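Local coordinates for phytoene synthase (Enterococcus hirae, PDB 5IYS), which probably condenses two farnesyl diphosphate molecules head to head into a C30 carotenoid precursor, using magnesium ions, as related dehydrosqualene synthases do, at residues D7-C19 and P87-F99. Residues are numbered along the deposited sequence; the frame is centred on the assembly and turned at random.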
ATOM      1  N   ASP A   7       5.459 -19.536 -23.784  1.00 30.54           N
ATOM      2  CA  ASP A   7       4.518 -18.950 -22.794  1.00 28.65           C
ATOM      3  C   ASP A   7       5.352 -18.515 -21.584  1.00 26.90           C
ATOM      4  O   ASP A   7       5.820 -19.359 -20.816  1.00 28.04           O
ATOM      5  CB  ASP A   7       3.482 -20.019 -22.397  1.00 28.46           C
ATOM      6  CG  ASP A   7       2.556 -19.564 -21.308  1.00 26.91           C
ATOM      7  OD1 ASP A   7       2.843 -18.501 -20.720  1.00 21.65           O
ATOM      8  OD2 ASP A   7       1.528 -20.247 -21.051  1.00 23.07           O
ATOM      9  N   PRO A   8       5.557 -17.199 -21.427  1.00 26.89           N
ATOM     10  CA  PRO A   8       6.511 -16.712 -20.416  1.00 27.24           C
ATOM     11  C   PRO A   8       6.063 -16.982 -18.980  1.00 27.86           C
ATOM     12  O   PRO A   8       6.908 -17.065 -18.085  1.00 26.98           O
ATOM     13  CB  PRO A   8       6.639 -15.214 -20.721  1.00 26.04           C
ATOM     14  CG  PRO A   8       5.395 -14.857 -21.472  1.00 32.01           C
ATOM     15  CD  PRO A   8       4.943 -16.108 -22.195  1.00 24.33           C
ATOM     16  N   PHE A   9       4.771 -17.255 -18.778  1.00 27.65           N
ATOM     17  CA  PHE A   9       4.289 -17.647 -17.458  1.00 28.54           C
ATOM     18  C   PHE A   9       4.561 -19.110 -17.145  1.00 31.22           C
ATOM     19  O   PHE A   9       4.515 -19.534 -15.983  1.00 31.12           O
ATOM     20  CB  PHE A   9       2.813 -17.267 -17.249  1.00 27.41           C
ATOM     21  CG  PHE A   9       2.574 -15.783 -17.188  1.00 22.90           C
ATOM     22  CD1 PHE A   9       2.321 -15.049 -18.333  1.00 23.48           C
ATOM     23  CD2 PHE A   9       2.617 -15.102 -15.971  1.00 30.03           C
ATOM     24  CE1 PHE A   9       2.179 -13.671 -18.300  1.00 27.46           C
ATOM     25  CE2 PHE A   9       2.469 -13.719 -15.929  1.00 26.51           C
ATOM     26  CZ  PHE A   9       2.206 -13.000 -17.075  1.00 28.53           C
ATOM     27  N   GLN A  10       4.866 -19.892 -18.178  1.00 29.26           N
ATOM     28  CA  GLN A  10       5.329 -21.242 -17.944  1.00 29.43           C
ATOM     29  C   GLN A  10       6.846 -21.194 -17.792  1.00 26.64           C
ATOM     30  O   GLN A  10       7.407 -21.794 -16.869  1.00 25.38           O
ATOM     31  CB  GLN A  10       4.886 -22.178 -19.085  1.00 31.86           C
ATOM     32  CG  GLN A  10       5.398 -23.605 -19.009  1.00 33.41           C
ATOM     33  CD  GLN A  10       5.386 -24.319 -20.365  1.00 49.32           C
ATOM     34  OE1 GLN A  10       5.155 -25.531 -20.431  1.00 47.94           O
ATOM     35  NE2 GLN A  10       5.671 -23.582 -21.445  1.00 48.62           N
ATOM     36  N   GLU A  11       7.505 -20.467 -18.690  1.00 27.11           N
ATOM     37  CA  GLU A  11       8.964 -20.389 -18.667  1.00 26.81           C
ATOM     38  C   GLU A  11       9.484 -19.935 -17.297  1.00 25.14           C
ATOM     39  O   GLU A  11      10.396 -20.547 -16.730  1.00 26.03           O
ATOM     40  CB  GLU A  11       9.490 -19.435 -19.743  1.00 28.74           C
ATOM     41  CG  GLU A  11      11.018 -19.436 -19.786  1.00 34.96           C
ATOM     42  CD  GLU A  11      11.595 -18.696 -20.979  1.00 47.00           C
ATOM     43  OE1 GLU A  11      10.804 -18.308 -21.865  1.00 47.86           O
ATOM     44  OE2 GLU A  11      12.834 -18.491 -21.021  1.00 47.46           O
ATOM     45  N   TYR A  12       8.832 -18.908 -16.754  1.00 22.30           N
ATOM     46  CA  TYR A  12       9.188 -18.299 -15.474  1.00 23.70           C
ATOM     47  C   TYR A  12       8.221 -18.643 -14.350  1.00 21.99           C
ATOM     48  O   TYR A  12       8.126 -17.909 -13.360  1.00 20.22           O
ATOM     49  CB  TYR A  12       9.291 -16.779 -15.620  1.00 23.25           C
ATOM     50  CG  TYR A  12      10.361 -16.392 -16.593  1.00 26.53           C
ATOM     51  CD1 TYR A  12      11.700 -16.377 -16.201  1.00 35.09           C
ATOM     52  CD2 TYR A  12      10.057 -16.163 -17.935  1.00 30.35           C
ATOM     53  CE1 TYR A  12      12.706 -16.066 -17.104  1.00 36.01           C
ATOM     54  CE2 TYR A  12      11.063 -15.812 -18.848  1.00 32.15           C
ATOM     55  CZ  TYR A  12      12.382 -15.788 -18.422  1.00 40.16           C
ATOM     56  OH  TYR A  12      13.382 -15.433 -19.292  1.00 43.77           O
ATOM     57  N   GLN A  13       7.649 -19.843 -14.408  1.00 21.85           N
ATOM     58  CA  GLN A  13       6.648 -20.196 -13.409  1.00 21.73           C
ATOM     59  C   GLN A  13       7.213 -20.262 -12.002  1.00 20.54           C
ATOM     60  O   GLN A  13       6.558 -19.794 -11.087  1.00 18.59           O
ATOM     61  CB  GLN A  13       5.808 -21.420 -13.778  1.00 24.03           C
ATOM     62  CG  GLN A  13       6.028 -22.650 -12.885  1.00 34.41           C
ATOM     63  CD  GLN A  13       5.272 -23.882 -13.410  1.00 47.74           C
ATOM     64  OE1 GLN A  13       5.827 -24.709 -14.142  1.00 44.52           O
ATOM     65  NE2 GLN A  13       3.980 -23.955 -13.100  1.00 51.51           N
ATOM     66  N   LYS A  14       8.448 -20.727 -11.824  1.00 20.18           N
ATOM     67  CA  LYS A  14       9.038 -20.716 -10.489  1.00 21.52           C
ATOM     68  C   LYS A  14       9.250 -19.316  -9.939  1.00 19.77           C
ATOM     69  O   LYS A  14       9.150 -19.093  -8.741  1.00 21.46           O
ATOM     70  CB  LYS A  14      10.360 -21.477 -10.452  1.00 19.87           C
ATOM     71  CG  LYS A  14      10.179 -23.018 -10.483  1.00 30.08           C
ATOM     72  CD  LYS A  14      11.534 -23.725 -10.339  1.00 34.82           C
ATOM     73  CE  LYS A  14      11.584 -25.011 -11.158  1.00 46.92           C
ATOM     74  NZ  LYS A  14      10.805 -26.127 -10.533  1.00 48.81           N
ATOM     75  N   ASP A  15       9.667 -18.390 -10.793  1.00 19.73           N
ATOM     76  CA  ASP A  15       9.806 -17.008 -10.349  1.00 20.89           C
ATOM     77  C   ASP A  15       8.475 -16.398  -9.912  1.00 19.59           C
ATOM     78  O   ASP A  15       8.411 -15.743  -8.877  1.00 17.03           O
ATOM     79  CB  ASP A  15      10.513 -16.157 -11.416  1.00 17.22           C
ATOM     80  CG  ASP A  15      11.874 -16.737 -11.791  1.00 27.37           C
ATOM     81  OD1 ASP A  15      12.574 -17.268 -10.900  1.00 27.35           O
ATOM     82  OD2 ASP A  15      12.192 -16.782 -12.990  1.00 29.50           O
ATOM     83  N   PHE A  16       7.415 -16.603 -10.692  1.00 19.72           N
ATOM     84  CA  PHE A  16       6.091 -16.139 -10.274  1.00 18.60           C
ATOM     85  C   PHE A  16       5.608 -16.863  -9.026  1.00 19.49           C
ATOM     86  O   PHE A  16       5.046 -16.246  -8.133  1.00 18.89           O
ATOM     87  CB  PHE A  16       5.081 -16.294 -11.410  1.00 18.84           C
ATOM     88  CG  PHE A  16       5.159 -15.175 -12.410  1.00 19.84           C
ATOM     89  CD1 PHE A  16       4.930 -13.870 -11.994  1.00 16.36           C
ATOM     90  CD2 PHE A  16       5.660 -15.402 -13.691  1.00 18.27           C
ATOM     91  CE1 PHE A  16       5.004 -12.820 -12.911  1.00 15.56           C
ATOM     92  CE2 PHE A  16       5.838 -14.322 -14.595  1.00 19.86           C
ATOM     93  CZ  PHE A  16       5.573 -13.032 -14.176  1.00 16.81           C
ATOM     94  N   ALA A  17       5.963 -18.140  -8.891  1.00 19.61           N
ATOM     95  CA  ALA A  17       5.629 -18.882  -7.652  1.00 18.71           C
ATOM     96  C   ALA A  17       6.364 -18.292  -6.469  1.00 18.14           C
ATOM     97  O   ALA A  17       5.787 -18.122  -5.390  1.00 19.40           O
ATOM     98  CB  ALA A  17       5.927 -20.384  -7.780  1.00 20.40           C
ATOM     99  N   TYR A  18       7.622 -17.917  -6.681  1.00 18.22           N
ATOM    100  CA  TYR A  18       8.378 -17.264  -5.632  1.00 17.88           C
ATOM    101  C   TYR A  18       7.667 -16.011  -5.120  1.00 18.95           C
ATOM    102  O   TYR A  18       7.529 -15.789  -3.907  1.00 17.23           O
ATOM    103  CB  TYR A  18       9.779 -16.935  -6.136  1.00 20.24           C
ATOM    104  CG  TYR A  18      10.589 -16.108  -5.181  1.00 21.42           C
ATOM    105  CD1 TYR A  18      11.447 -16.712  -4.263  1.00 30.63           C
ATOM    106  CD2 TYR A  18      10.551 -14.729  -5.235  1.00 30.77           C
ATOM    107  CE1 TYR A  18      12.217 -15.950  -3.409  1.00 34.66           C
ATOM    108  CE2 TYR A  18      11.317 -13.958  -4.388  1.00 35.67           C
ATOM    109  CZ  TYR A  18      12.158 -14.573  -3.490  1.00 37.22           C
ATOM    110  OH  TYR A  18      12.905 -13.773  -2.650  1.00 46.74           O
ATOM    111  N   CYS A  19       7.283 -15.141  -6.056  1.00 18.20           N
ATOM    112  CA  CYS A  19       6.497 -13.960  -5.701  1.00 19.09           C
ATOM    113  C   CYS A  19       5.136 -14.260  -5.062  1.00 18.98           C
ATOM    114  O   CYS A  19       4.754 -13.602  -4.097  1.00 18.33           O
ATOM    115  CB  CYS A  19       6.336 -13.038  -6.924  1.00 16.22           C
ATOM    116  SG  CYS A  19       7.910 -12.539  -7.690  1.00 20.00           S
ATOM    117  N   PRO A  87      14.893 -13.780  -9.118  1.00 20.84           N
ATOM    118  CA  PRO A  87      13.510 -14.206  -9.379  1.00 22.06           C
ATOM    119  C   PRO A  87      12.530 -13.042  -9.521  1.00 21.40           C
ATOM    120  O   PRO A  87      11.631 -13.112 -10.358  1.00 21.09           O
ATOM    121  CB  PRO A  87      13.123 -15.036  -8.149  1.00 20.60           C
ATOM    122  CG  PRO A  87      14.276 -14.963  -7.201  1.00 23.23           C
ATOM    123  CD  PRO A  87      15.464 -14.386  -7.900  1.00 25.70           C
ATOM    124  N   VAL A  88      12.632 -12.064  -8.618  1.00 19.58           N
ATOM    125  CA  VAL A  88      11.710 -10.943  -8.605  1.00 19.99           C
ATOM    126  C   VAL A  88      11.898 -10.104  -9.846  1.00 17.40           C
ATOM    127  O   VAL A  88      10.936  -9.769 -10.520  1.00 17.35           O
ATOM    128  CB  VAL A  88      11.869 -10.076  -7.334  1.00 21.01           C
ATOM    129  CG1 VAL A  88      10.980  -8.821  -7.404  1.00 24.27           C
ATOM    130  CG2 VAL A  88      11.475 -10.869  -6.105  1.00 22.60           C
ATOM    131  N   TRP A  89      13.148  -9.904 -10.239  1.00 18.57           N
ATOM    132  CA  TRP A  89      13.440  -9.107 -11.430  1.00 20.66           C
ATOM    133  C   TRP A  89      13.096  -9.841 -12.717  1.00 18.60           C
ATOM    134  O   TRP A  89      12.557  -9.228 -13.640  1.00 20.09           O
ATOM    135  CB  TRP A  89      14.916  -8.672 -11.445  1.00 20.72           C
ATOM    136  CG  TRP A  89      15.192  -7.580 -10.445  1.00 20.72           C
ATOM    137  CD1 TRP A  89      15.938  -7.680  -9.313  1.00 20.53           C
ATOM    138  CD2 TRP A  89      14.658  -6.242 -10.461  1.00 18.80           C
ATOM    139  NE1 TRP A  89      15.958  -6.477  -8.646  1.00 18.70           N
ATOM    140  CE2 TRP A  89      15.150  -5.585  -9.316  1.00 23.80           C
ATOM    141  CE3 TRP A  89      13.794  -5.552 -11.320  1.00 21.23           C
ATOM    142  CZ2 TRP A  89      14.873  -4.233  -9.055  1.00 21.26           C
ATOM    143  CZ3 TRP A  89      13.488  -4.222 -11.054  1.00 18.52           C
ATOM    144  CH2 TRP A  89      13.999  -3.583  -9.906  1.00 20.40           C
ATOM    145  N   ARG A  90      13.237 -11.169 -12.714  1.00 17.77           N
ATOM    146  CA  ARG A  90      12.854 -11.970 -13.888  1.00 18.85           C
ATOM    147  C   ARG A  90      11.323 -11.980 -14.071  1.00 17.86           C
ATOM    148  O   ARG A  90      10.807 -11.773 -15.190  1.00 16.34           O
ATOM    149  CB  ARG A  90      13.397 -13.409 -13.817  1.00 16.87           C
ATOM    150  CG  ARG A  90      14.918 -13.524 -14.159  1.00 21.17           C
ATOM    151  CD  ARG A  90      15.365 -14.961 -14.197  1.00 24.88           C
ATOM    152  NE  ARG A  90      14.935 -15.709 -13.020  1.00 22.07           N
ATOM    153  CZ  ARG A  90      15.749 -16.113 -12.047  1.00 30.35           C
ATOM    154  NH1 ARG A  90      17.046 -15.872 -12.138  1.00 28.17           N
ATOM    155  NH2 ARG A  90      15.272 -16.781 -10.996  1.00 31.56           N
ATOM    156  N   ALA A  91      10.596 -12.130 -12.967  1.00 16.86           N
ATOM    157  CA  ALA A  91       9.125 -12.022 -13.037  1.00 15.51           C
ATOM    158  C   ALA A  91       8.730 -10.616 -13.489  1.00 15.52           C
ATOM    159  O   ALA A  91       7.879 -10.454 -14.371  1.00 17.40           O
ATOM    160  CB  ALA A  91       8.498 -12.322 -11.649  1.00 17.96           C
ATOM    161  N   LEU A  92       9.367  -9.589 -12.920  1.00 16.54           N
ATOM    162  CA  LEU A  92       9.078  -8.228 -13.371  1.00 17.96           C
ATOM    163  C   LEU A  92       9.392  -7.972 -14.830  1.00 16.13           C
ATOM    164  O   LEU A  92       8.635  -7.272 -15.503  1.00 17.40           O
ATOM    165  CB  LEU A  92       9.723  -7.147 -12.497  1.00 16.67           C
ATOM    166  CG  LEU A  92       9.132  -6.947 -11.093  1.00 17.42           C
ATOM    167  CD1 LEU A  92      10.070  -5.977 -10.380  1.00 16.08           C
ATOM    168  CD2 LEU A  92       7.673  -6.431 -11.183  1.00 16.97           C
ATOM    169  N   SER A  93      10.458  -8.570 -15.352  1.00 16.63           N
ATOM    170  CA  SER A  93      10.745  -8.442 -16.779  1.00 17.99           C
ATOM    171  C   SER A  93       9.593  -8.953 -17.644  1.00 18.37           C
ATOM    172  O   SER A  93       9.259  -8.369 -18.681  1.00 19.27           O
ATOM    173  CB  SER A  93      12.012  -9.216 -17.144  1.00 21.86           C
ATOM    174  OG  SER A  93      12.412  -8.888 -18.465  1.00 30.91           O
ATOM    175  N   VAL A  94       9.005 -10.086 -17.274  1.00 19.08           N
ATOM    176  CA  VAL A  94       7.803 -10.553 -17.985  1.00 17.59           C
ATOM    177  C   VAL A  94       6.604  -9.607 -17.928  1.00 17.84           C
ATOM    178  O   VAL A  94       5.925  -9.348 -18.937  1.00 16.02           O
ATOM    179  CB  VAL A  94       7.360 -11.952 -17.463  1.00 19.55           C
ATOM    180  CG1 VAL A  94       6.045 -12.359 -18.119  1.00 19.12           C
ATOM    181  CG2 VAL A  94       8.426 -12.988 -17.732  1.00 19.48           C
ATOM    182  N   VAL A  95       6.372  -9.024 -16.750  1.00 15.53           N
ATOM    183  CA  VAL A  95       5.312  -8.039 -16.624  1.00 16.79           C
ATOM    184  C   VAL A  95       5.579  -6.819 -17.510  1.00 17.68           C
ATOM    185  O   VAL A  95       4.677  -6.348 -18.214  1.00 14.75           O
ATOM    186  CB  VAL A  95       5.086  -7.633 -15.139  1.00 17.32           C
ATOM    187  CG1 VAL A  95       3.890  -6.712 -15.034  1.00 17.31           C
ATOM    188  CG2 VAL A  95       4.835  -8.891 -14.245  1.00 11.36           C
ATOM    189  N   PHE A  96       6.798  -6.285 -17.428  1.00 14.96           N
ATOM    190  CA  PHE A  96       7.203  -5.146 -18.264  1.00 16.88           C
ATOM    191  C   PHE A  96       7.187  -5.477 -19.765  1.00 19.15           C
ATOM    192  O   PHE A  96       6.834  -4.617 -20.581  1.00 23.35           O
ATOM    193  CB  PHE A  96       8.606  -4.648 -17.898  1.00 14.84           C
ATOM    194  CG  PHE A  96       8.625  -3.585 -16.814  1.00 18.03           C
ATOM    195  CD1 PHE A  96       8.254  -3.906 -15.518  1.00 16.32           C
ATOM    196  CD2 PHE A  96       8.906  -2.248 -17.121  1.00 19.27           C
ATOM    197  CE1 PHE A  96       8.304  -2.969 -14.487  1.00 16.57           C
ATOM    198  CE2 PHE A  96       8.879  -1.249 -16.105  1.00 14.05           C
ATOM    199  CZ  PHE A  96       8.577  -1.620 -14.787  1.00 18.53           C
ATOM    200  N   ASP A  97       7.407  -6.738 -20.126  1.00 18.09           N
ATOM    201  CA  ASP A  97       7.244  -7.166 -21.521  1.00 19.93           C
ATOM    202  C   ASP A  97       5.794  -7.157 -21.992  1.00 23.00           C
ATOM    203  O   ASP A  97       5.532  -7.034 -23.212  1.00 23.89           O
ATOM    204  CB  ASP A  97       7.777  -8.580 -21.744  1.00 23.36           C
ATOM    205  CG  ASP A  97       9.288  -8.638 -21.870  1.00 30.02           C
ATOM    206  OD1 ASP A  97       9.965  -7.581 -21.901  1.00 37.71           O
ATOM    207  OD2 ASP A  97       9.803  -9.776 -21.911  1.00 40.98           O
ATOM    208  N   ASN A  98       4.891  -7.476 -21.066  1.00 20.75           N
ATOM    209  CA  ASN A  98       3.494  -7.752 -21.406  1.00 23.51           C
ATOM    210  C   ASN A  98       2.560  -6.559 -21.278  1.00 22.96           C
ATOM    211  O   ASN A  98       1.458  -6.586 -21.814  1.00 25.43           O
ATOM    212  CB  ASN A  98       2.927  -8.901 -20.552  1.00 25.34           C
ATOM    213  CG  ASN A  98       3.503 -10.281 -20.924  1.00 28.86           C
ATOM    214  OD1 ASN A  98       4.175 -10.464 -21.939  1.00 28.25           O
ATOM    215  ND2 ASN A  98       3.272 -11.254 -20.045  1.00 34.59           N
ATOM    216  N   PHE A  99       2.897  -5.618 -20.397  1.00 22.48           N
ATOM    217  CA  PHE A  99       2.042  -4.455 -20.115  1.00 22.58           C
ATOM    218  C   PHE A  99       2.916  -3.207 -20.195  1.00 22.06           C
ATOM    219  O   PHE A  99       4.124  -3.315 -20.002  1.00 22.40           O
ATOM    220  CB  PHE A  99       1.448  -4.575 -18.705  1.00 19.49           C
ATOM    221  CG  PHE A  99       0.491  -5.733 -18.561  1.00 22.00           C
ATOM    222  CD1 PHE A  99      -0.837  -5.602 -18.934  1.00 28.53           C
ATOM    223  CD2 PHE A  99       0.928  -6.952 -18.053  1.00 25.07           C
ATOM    224  CE1 PHE A  99      -1.713  -6.685 -18.808  1.00 31.56           C
ATOM    225  CE2 PHE A  99       0.076  -8.032 -17.968  1.00 27.25           C
ATOM    226  CZ  PHE A  99      -1.241  -7.900 -18.353  1.00 27.47           C
TER
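With CG beside its own backbone N (chi1 -56°), the carboxylate of Asp15 projects to Arg90, whose chain bends at chi3 to present its guanidinium side-on. The pair links the N-terminal helices to helix 87-98 in the all-helical trans-isoprenyl diphosphate synthase fold: the 13-19 part of helix 13-26 crosses helix 87-98 at -110°, the axes of these segments approaching to 8.4 Å. The salt bridge is bidentate, one nitrogen to each oxygen: Arg90 NH2 donates almost straight to Asp15 OD1 over 2.7 Å, and Arg90 NE to Asp15 OD2 over 2.9 Å. Both oxygens lie in or near the guanidinium plane, yet both nitrogens approach from above the carboxylate plane; the carboxylate and guanidinium planes lie 40° apart. Arg90 NH1 also donates a hydrogen bond to Asn85 OD1, a second hold on the guanidinium.

Beside this bridge the contact is mainly apolar. Ala91 CB sits over one face of the Phe16 ring, 4.0 Å from its centroid, while Phe9 CE2 covers the opposite face. Val94 divides its methyls: CG1 lies over the rim of the Phe9 ring, and CG2 reaches Tyr12 CD2 at 3.6 Å. Phe9 also touches Arg40 and Gln43, tying the pair to helix 39-60. Near Asp15 and Pro87, whose CA atoms are 4.7 Å apart, Tyr18 packs on the start of helix 87-98: Pro87 CG stands over the centre of its ring, 4.1 Å from the centroid, and Val88 CG2 meets the ring edge 3.5 Å from Tyr18 CE2.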